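Local coordinates for protein cleavage stimulation factor 77 (Encephalitozoon cuniculi, PDB 2UY1) that probably takes part in mRNA 3'-end processing as an mRNA-binding, suppressor-of-forked-type scaffold built of helical repeats, at residues F281-L293 against L443-D455. Sequence-based numbering, arbitrary orientation.
Sequences FSKELDLLRINHL and LDSFNFLDLKIRD
Asn291 fastens the end of helix 434-446 to helix 282-300: its ND2 gives a nearly straight hydrogen bond (172°) to Phe446 O, 2.9 Å away, which lies in the amide plane. Asn291 ND2 also donates to Leu287 O, 3.1 Å off, one turn back in its own helix, so two carbonyls fix the rotation of the amide. Asn291 OD1 then lies at the edge of the Phe446 ring, 3.5 Å from Phe446 CD1, with amide and ring planes 74° apart.

One helical turn back, Leu287 pushes both methyls into the chain as it leaves the helix. Leu287 CD1 sits 3.4 Å from Phe446 O and packs on Leu451 CG; Leu287 CD2 meets Ile453 CG1 at 3.9 Å. Leu451 slides past Leu287 in the opposite direction; with CG anti to its backbone N (chi1 -166°), it brings CD2 tip to tip with Ile290 CD1, 3.7 Å apart. That same Ile290 methyl also approaches the Phe448 ring obliquely. Toward the start of helix 282-300, Lys283 NZ stands over one face of the Arg454 guanidinium, a meeting of like charges.

The receiving loop is shaped from within. A type II' turn from Phe448 to Leu451 folds it back, and Asn447 OD1 accepts Ile453 N from above its carbonyl plane, tying the two arms together. Farther out, Asp450 OD1 is hydrogen-bonded to His320 NE2, and Asp286 OD1 to Gly318 N, while Phe247 meets Phe446 edge-to-face. The end of the last modelled helix, 434-446, and the loop that follows thus pack across helix 282-300 of the all-helical suppressor-of-forked array, a TPR-related superhelix.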
loop_
_atom_site.group_PDB
_atom_site.type_symbol
_atom_site.label_atom_id
_atom_site.label_comp_id
_atom_site.label_asym_id
_atom_site.label_seq_id
_atom_site.Cartn_x
_atom_site.Cartn_y
_atom_site.Cartn_z
ATOM N N PHE B 281 -26.099 13.776 -0.474
ATOM C CA PHE B 281 -25.541 13.860 0.877
ATOM C C PHE B 281 -25.529 12.510 1.614
ATOM O O PHE B 281 -25.529 12.488 2.842
ATOM C CB PHE B 281 -26.323 14.863 1.722
ATOM C CG PHE B 281 -26.126 16.294 1.318
ATOM C CD1 PHE B 281 -27.064 16.938 0.509
ATOM C CD2 PHE B 281 -25.018 17.010 1.753
ATOM C CE1 PHE B 281 -26.895 18.276 0.127
ATOM C CE2 PHE B 281 -24.834 18.355 1.379
ATOM C CZ PHE B 281 -25.786 18.989 0.561
ATOM N N SER B 282 -25.496 11.402 0.863
ATOM C CA SER B 282 -25.439 10.038 1.417
ATOM C C SER B 282 -24.351 9.859 2.475
ATOM O O SER B 282 -24.554 9.195 3.473
ATOM C CB SER B 282 -25.230 9.013 0.290
ATOM O OG SER B 282 -24.029 9.307 -0.427
ATOM N N LYS B 283 -23.217 10.509 2.264
ATOM C CA LYS B 283 -22.043 10.306 3.088
ATOM C C LYS B 283 -22.209 10.932 4.497
ATOM O O LYS B 283 -21.846 10.345 5.503
ATOM C CB LYS B 283 -20.817 10.835 2.337
ATOM C CG LYS B 283 -20.510 9.969 1.089
ATOM C CD LYS B 283 -19.169 10.261 0.385
ATOM C CE LYS B 283 -18.017 10.467 1.390
ATOM N NZ LYS B 283 -16.772 9.833 0.916
ATOM N N GLU B 284 -22.751 12.139 4.509
ATOM C CA GLU B 284 -23.199 12.841 5.714
ATOM C C GLU B 284 -24.147 11.970 6.519
ATOM O O GLU B 284 -23.936 11.732 7.708
ATOM C CB GLU B 284 -23.964 14.041 5.224
ATOM C CG GLU B 284 -23.425 14.541 3.917
ATOM C CD GLU B 284 -22.208 15.336 4.142
ATOM O OE1 GLU B 284 -22.096 15.838 5.288
ATOM O OE2 GLU B 284 -21.379 15.464 3.214
ATOM N N LEU B 285 -25.158 11.457 5.835
ATOM C CA LEU B 285 -26.214 10.694 6.477
ATOM C C LEU B 285 -25.701 9.395 7.088
ATOM O O LEU B 285 -26.111 9.038 8.204
ATOM C CB LEU B 285 -27.445 10.510 5.539
ATOM C CG LEU B 285 -28.127 11.859 5.079
ATOM C CD1 LEU B 285 -29.084 11.637 3.873
ATOM C CD2 LEU B 285 -28.845 12.624 6.218
ATOM N N ASP B 286 -24.814 8.693 6.380
ATOM C CA ASP B 286 -24.184 7.491 6.927
ATOM C C ASP B 286 -23.242 7.895 8.044
ATOM O O ASP B 286 -23.252 7.248 9.049
ATOM C CB ASP B 286 -23.420 6.704 5.872
ATOM C CG ASP B 286 -24.338 5.894 4.931
ATOM O OD1 ASP B 286 -25.493 5.543 5.305
ATOM O OD2 ASP B 286 -23.855 5.576 3.810
ATOM N N LEU B 287 -22.442 8.967 7.879
ATOM C CA LEU B 287 -21.584 9.385 8.996
ATOM C C LEU B 287 -22.341 9.898 10.221
ATOM O O LEU B 287 -21.837 9.798 11.350
ATOM C CB LEU B 287 -20.474 10.347 8.577
ATOM C CG LEU B 287 -19.125 10.223 9.327
ATOM C CD1 LEU B 287 -18.492 8.806 9.420
ATOM C CD2 LEU B 287 -18.163 11.157 8.701
ATOM N N LEU B 288 -23.560 10.412 10.022
ATOM C CA LEU B 288 -24.394 10.817 11.149
ATOM C C LEU B 288 -24.900 9.605 11.914
ATOM O O LEU B 288 -24.874 9.594 13.140
ATOM C CB LEU B 288 -25.617 11.637 10.669
ATOM C CG LEU B 288 -25.322 13.060 10.259
ATOM C CD1 LEU B 288 -26.549 13.589 9.527
ATOM C CD2 LEU B 288 -24.946 13.832 11.506
ATOM N N ARG B 289 -25.359 8.596 11.178
ATOM C CA ARG B 289 -25.866 7.372 11.768
ATOM C C ARG B 289 -24.856 6.650 12.607
ATOM O O ARG B 289 -25.124 6.267 13.747
ATOM C CB ARG B 289 -26.334 6.435 10.670
ATOM C CG ARG B 289 -27.628 6.859 10.042
ATOM C CD ARG B 289 -27.944 5.982 8.850
ATOM N NE ARG B 289 -28.227 6.764 7.651
ATOM C CZ ARG B 289 -29.350 6.700 6.935
ATOM N NH1 ARG B 289 -30.333 5.888 7.295
ATOM N NH2 ARG B 289 -29.491 7.459 5.850
ATOM N N ILE B 290 -23.671 6.463 12.034
ATOM C CA ILE B 290 -22.571 5.861 12.718
ATOM C C ILE B 290 -22.261 6.650 14.022
ATOM O O ILE B 290 -22.144 6.068 15.091
ATOM C CB ILE B 290 -21.335 5.756 11.730
ATOM C CG1 ILE B 290 -21.484 4.506 10.864
ATOM C CG2 ILE B 290 -19.979 5.808 12.530
ATOM C CD1 ILE B 290 -20.597 4.558 9.576
ATOM N N ASN B 291 -22.171 7.974 13.923
ATOM C CA ASN B 291 -21.825 8.803 15.063
ATOM C C ASN B 291 -22.899 8.914 16.141
ATOM O O ASN B 291 -22.595 9.010 17.344
ATOM C CB ASN B 291 -21.212 10.136 14.613
ATOM C CG ASN B 291 -19.663 9.982 14.323
ATOM O OD1 ASN B 291 -18.874 9.758 15.227
ATOM N ND2 ASN B 291 -19.292 10.041 13.073
ATOM N N HIS B 292 -24.135 8.727 15.688
ATOM C CA HIS B 292 -25.322 8.727 16.513
ATOM C C HIS B 292 -25.346 7.420 17.225
ATOM O O HIS B 292 -25.474 7.409 18.443
ATOM C CB HIS B 292 -26.576 8.938 15.638
ATOM C CG HIS B 292 -27.866 9.028 16.408
ATOM N ND1 HIS B 292 -29.148 9.025 15.974
ATOM C CD2 HIS B 292 -27.922 9.199 17.777
ATOM C CE1 HIS B 292 -29.952 9.186 17.082
ATOM N NE2 HIS B 292 -29.189 9.284 18.156
ATOM N N LEU B 293 -25.112 6.310 16.510
ATOM C CA LEU B 293 -24.965 5.000 17.169
ATOM C C LEU B 293 -23.898 5.001 18.243
ATOM O O LEU B 293 -24.107 4.397 19.312
ATOM C CB LEU B 293 -24.678 3.834 16.164
ATOM C CG LEU B 293 -25.861 3.382 15.290
ATOM C CD1 LEU B 293 -25.337 2.564 14.108
ATOM C CD2 LEU B 293 -26.870 2.579 16.058
ATOM N N LEU B 443 -11.096 14.231 14.929
ATOM C CA LEU B 443 -11.476 14.034 13.553
ATOM C C LEU B 443 -11.317 12.603 13.048
ATOM O O LEU B 443 -12.183 12.109 12.346
ATOM C CB LEU B 443 -10.668 14.940 12.607
ATOM C CG LEU B 443 -10.959 14.870 11.113
ATOM C CD1 LEU B 443 -12.441 15.269 10.839
ATOM C CD2 LEU B 443 -10.010 15.884 10.386
ATOM N N ASP B 444 -10.179 11.977 13.326
ATOM C CA ASP B 444 -9.976 10.632 12.783
ATOM C C ASP B 444 -10.975 9.671 13.370
ATOM O O ASP B 444 -11.338 8.685 12.754
ATOM C CB ASP B 444 -8.576 10.137 13.078
ATOM C CG ASP B 444 -7.536 10.879 12.307
ATOM O OD1 ASP B 444 -7.833 11.563 11.276
ATOM O OD2 ASP B 444 -6.406 10.812 12.768
ATOM N N SER B 445 -11.372 9.940 14.605
ATOM C CA SER B 445 -12.281 9.069 15.341
ATOM C C SER B 445 -13.717 9.204 14.819
ATOM O O SER B 445 -14.444 8.209 14.808
ATOM C CB SER B 445 -12.260 9.451 16.810
ATOM O OG SER B 445 -11.051 9.041 17.447
ATOM N N PHE B 446 -14.140 10.420 14.468
ATOM C CA PHE B 446 -15.499 10.630 13.939
ATOM C C PHE B 446 -15.554 10.015 12.543
ATOM O O PHE B 446 -16.607 9.493 12.149
ATOM C CB PHE B 446 -15.893 12.105 13.785
ATOM C CG PHE B 446 -16.030 12.873 15.084
ATOM C CD1 PHE B 446 -16.785 12.394 16.138
ATOM C CD2 PHE B 446 -15.451 14.127 15.221
ATOM C CE1 PHE B 446 -16.919 13.103 17.351
ATOM C CE2 PHE B 446 -15.628 14.871 16.417
ATOM C CZ PHE B 446 -16.348 14.339 17.478
ATOM N N ASN B 447 -14.432 10.098 11.802
ATOM C CA ASN B 447 -14.347 9.501 10.422
ATOM C C ASN B 447 -14.312 7.957 10.533
ATOM O O ASN B 447 -13.828 7.469 11.522
ATOM C CB ASN B 447 -13.124 10.066 9.636
ATOM C CG ASN B 447 -13.299 11.526 9.261
ATOM O OD1 ASN B 447 -14.427 12.001 9.136
ATOM N ND2 ASN B 447 -12.180 12.266 9.104
ATOM N N PHE B 448 -14.885 7.195 9.591
ATOM C CA PHE B 448 -14.932 5.711 9.703
ATOM C C PHE B 448 -14.430 5.136 8.391
ATOM O O PHE B 448 -15.038 5.335 7.327
ATOM C CB PHE B 448 -16.339 5.156 10.045
ATOM C CG PHE B 448 -16.424 3.618 10.074
ATOM C CD1 PHE B 448 -15.738 2.855 11.056
ATOM C CD2 PHE B 448 -17.148 2.919 9.104
ATOM C CE1 PHE B 448 -15.830 1.438 11.094
ATOM C CE2 PHE B 448 -17.224 1.531 9.128
ATOM C CZ PHE B 448 -16.566 0.780 10.128
ATOM N N LEU B 449 -13.306 4.440 8.447
ATOM C CA LEU B 449 -12.694 3.951 7.224
ATOM C C LEU B 449 -12.501 5.124 6.231
ATOM O O LEU B 449 -11.893 6.116 6.594
ATOM C CB LEU B 449 -13.533 2.828 6.648
ATOM C CG LEU B 449 -13.671 1.649 7.657
ATOM C CD1 LEU B 449 -14.381 0.534 7.012
ATOM C CD2 LEU B 449 -12.289 1.183 8.113
ATOM N N ASP B 450 -13.021 5.002 5.008
ATOM C CA ASP B 450 -12.877 6.021 3.975
ATOM C C ASP B 450 -14.067 7.005 3.930
ATOM O O ASP B 450 -14.088 7.982 3.131
ATOM C CB ASP B 450 -12.709 5.332 2.616
ATOM C CG ASP B 450 -13.916 4.572 2.220
ATOM O OD1 ASP B 450 -14.219 3.553 2.906
ATOM O OD2 ASP B 450 -14.569 5.018 1.230
ATOM N N LEU B 451 -15.056 6.729 4.773
ATOM C CA LEU B 451 -16.150 7.640 5.027
ATOM C C LEU B 451 -15.624 8.785 5.911
ATOM O O LEU B 451 -15.354 8.581 7.093
ATOM C CB LEU B 451 -17.244 6.902 5.777
ATOM C CG LEU B 451 -18.628 7.531 5.882
ATOM C CD1 LEU B 451 -19.192 7.863 4.489
ATOM C CD2 LEU B 451 -19.503 6.509 6.585
ATOM N N LYS B 452 -15.449 9.962 5.323
ATOM C CA LYS B 452 -14.790 11.105 5.953
ATOM C C LYS B 452 -15.662 12.347 5.883
ATOM O O LYS B 452 -16.490 12.424 5.002
ATOM C CB LYS B 452 -13.435 11.370 5.290
ATOM C CG LYS B 452 -12.406 10.285 5.653
ATOM C CD LYS B 452 -11.104 10.440 5.004
ATOM C CE LYS B 452 -10.150 9.304 5.493
ATOM N NZ LYS B 452 -8.745 9.513 5.095
ATOM N N ILE B 453 -15.484 13.279 6.819
ATOM C CA ILE B 453 -16.114 14.620 6.815
ATOM C C ILE B 453 -15.517 15.414 5.605
ATOM O O ILE B 453 -14.315 15.444 5.451
ATOM C CB ILE B 453 -15.845 15.318 8.202
ATOM C CG1 ILE B 453 -16.611 14.633 9.350
ATOM C CG2 ILE B 453 -16.171 16.810 8.213
ATOM C CD1 ILE B 453 -16.124 15.029 10.808
ATOM N N ARG B 454 -16.370 16.051 4.778
ATOM C CA ARG B 454 -16.017 16.454 3.391
ATOM C C ARG B 454 -16.288 17.891 2.875
ATOM O O ARG B 454 -16.892 18.002 1.791
ATOM C CB ARG B 454 -16.759 15.528 2.373
ATOM C CG ARG B 454 -16.094 14.170 2.077
ATOM C CD ARG B 454 -14.818 14.307 1.270
ATOM N NE ARG B 454 -13.796 13.314 1.624
ATOM C CZ ARG B 454 -13.522 12.218 0.916
ATOM N NH1 ARG B 454 -14.205 11.958 -0.198
ATOM N NH2 ARG B 454 -12.562 11.379 1.318
ATOM N N ASP B 455 -15.886 18.974 3.541
ATOM C CA ASP B 455 -15.986 20.291 2.844
ATOM C C ASP B 455 -15.048 21.454 3.227
ATOM O O ASP B 455 -14.925 22.442 2.468
ATOM C CB ASP B 455 -17.440 20.781 2.767
ATOM C CG ASP B 455 -18.176 20.201 1.583
ATOM O OD1 ASP B 455 -17.510 19.852 0.567
ATOM O OD2 ASP B 455 -19.418 20.089 1.654
#